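Long-range contact in probable oxidoreductase (Mycobacterium abscessus, PDB 4EYE), which probably catalyses an oxidation-reduction reaction as a member of the quinone-oxidoreductase branch of the medium-chain dehydrogenase/reductase superfamily: residues A58-D64 and G112-E116. Sequence-based numbering, arbitrary orientation.
Sequences AGVCFPD and GGYAE
Y114 reaches from its loop past A58 and G59 of strand 57-59 and brings its hydroxyl to D64 in the first turn of helix 62-68. Y114 OH donates a weak hydrogen bond to D64 OD2 (2.8 Å), and D64 CB lies beside the same hydroxyl. Carboxylate and ring stand nearly perpendicular, 81° apart. With D64 CG held beside its backbone N (chi1 -57°), the carboxylate turns back over the start of its own helix, where OD2 also accepts the amide of the N-cap residue: C61 N lies 2.9 Å from D64 OD2 and approaches it from above the carboxylate plane. One oxygen thus serves both the helix start and the tyrosine, while OD1 has its own weak bond to I84 N. Along the ring, G59 O lies at the edge in the plane, 3.4 Å from Y114 CE1, and the V60 side chain crosses that of Y114 at about a right angle, its CG2 3.8 Å from Y114 OH. Nearer the loop backbone, A58 CB rests against G113 O (3.3 Å) and 4.1 Å from Y114 CD1. Y114 itself centres an inverse gamma turn. The buried contact joins the loop between strands 104-108 and 117-120 to the strand-helix junction of the GroES-like domain; L326 of helix 322-330, L340 of strand 337-341 and I25 of strand 21-27 also pack against the tyrosine.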
# COMPACT_ATOMS: atom_id res chain seq x y z
N ALA A 58 -10.88 -2.46 -6.64
CA ALA A 58 -9.60 -3.20 -6.75
C ALA A 58 -8.47 -2.22 -6.67
O ALA A 58 -8.38 -1.28 -7.47
CB ALA A 58 -9.53 -3.94 -8.09
N GLY A 59 -7.57 -2.42 -5.73
CA GLY A 59 -6.44 -1.52 -5.62
C GLY A 59 -5.44 -1.70 -6.75
O GLY A 59 -5.22 -2.81 -7.22
N VAL A 60 -4.85 -0.59 -7.18
CA VAL A 60 -3.67 -0.60 -8.04
C VAL A 60 -2.46 -0.37 -7.12
O VAL A 60 -2.42 0.60 -6.30
CB VAL A 60 -3.81 0.47 -9.14
CG1 VAL A 60 -2.56 0.55 -10.04
CG2 VAL A 60 -5.07 0.16 -9.98
N CYS A 61 -1.51 -1.29 -7.15
CA CYS A 61 -0.28 -1.12 -6.38
C CYS A 61 0.96 -1.41 -7.27
O CYS A 61 0.84 -2.00 -8.38
CB CYS A 61 -0.29 -2.04 -5.17
SG CYS A 61 -0.12 -3.81 -5.54
N PHE A 62 2.13 -1.05 -6.76
CA PHE A 62 3.37 -1.20 -7.49
C PHE A 62 3.64 -2.66 -7.88
O PHE A 62 4.03 -2.92 -9.00
CB PHE A 62 4.55 -0.57 -6.73
CG PHE A 62 5.77 -0.34 -7.61
CD1 PHE A 62 5.73 0.54 -8.65
CD2 PHE A 62 6.94 -1.03 -7.38
CE1 PHE A 62 6.84 0.74 -9.48
CE2 PHE A 62 8.07 -0.82 -8.18
CZ PHE A 62 8.01 0.06 -9.23
N PRO A 63 3.40 -3.63 -6.98
CA PRO A 63 3.59 -5.03 -7.41
C PRO A 63 2.75 -5.45 -8.61
O PRO A 63 3.24 -6.15 -9.50
CB PRO A 63 3.21 -5.84 -6.17
CG PRO A 63 3.59 -4.93 -5.02
CD PRO A 63 3.24 -3.53 -5.52
N ASP A 64 1.51 -4.95 -8.69
CA ASP A 64 0.64 -5.25 -9.83
C ASP A 64 1.32 -4.85 -11.10
O ASP A 64 1.43 -5.61 -12.06
CB ASP A 64 -0.72 -4.52 -9.81
CG ASP A 64 -1.53 -4.76 -8.57
OD1 ASP A 64 -1.48 -5.86 -7.95
OD2 ASP A 64 -2.36 -3.85 -8.27
N GLY A 112 -5.76 -11.93 -9.35
CA GLY A 112 -7.21 -12.04 -9.51
C GLY A 112 -8.01 -10.80 -9.15
O GLY A 112 -9.24 -10.76 -9.38
N GLY A 113 -7.33 -9.76 -8.67
CA GLY A 113 -8.02 -8.57 -8.17
C GLY A 113 -8.78 -7.75 -9.19
O GLY A 113 -9.82 -7.16 -8.84
N TYR A 114 -8.25 -7.69 -10.43
CA TYR A 114 -8.83 -6.81 -11.45
C TYR A 114 -9.99 -7.51 -12.15
O TYR A 114 -9.91 -7.85 -13.34
CB TYR A 114 -7.80 -6.31 -12.46
CG TYR A 114 -6.63 -5.47 -11.98
CD1 TYR A 114 -6.52 -5.01 -10.69
CD2 TYR A 114 -5.62 -5.11 -12.89
CE1 TYR A 114 -5.43 -4.25 -10.27
CE2 TYR A 114 -4.52 -4.37 -12.49
CZ TYR A 114 -4.44 -3.91 -11.17
OH TYR A 114 -3.35 -3.18 -10.81
N ALA A 115 -11.04 -7.79 -11.39
CA ALA A 115 -12.08 -8.72 -11.83
C ALA A 115 -13.39 -8.42 -11.06
O ALA A 115 -13.36 -7.80 -10.01
CB ALA A 115 -11.67 -10.17 -11.60
N GLU A 116 -14.52 -8.86 -11.59
CA GLU A 116 -15.81 -8.64 -10.94
C GLU A 116 -15.94 -9.47 -9.69
O GLU A 116 -16.64 -9.08 -8.79
CB GLU A 116 -16.95 -8.92 -11.93
CG GLU A 116 -16.98 -7.87 -13.02
CD GLU A 116 -17.98 -8.12 -14.13
OE1 GLU A 116 -18.40 -9.28 -14.40
OE2 GLU A 116 -18.29 -7.11 -14.79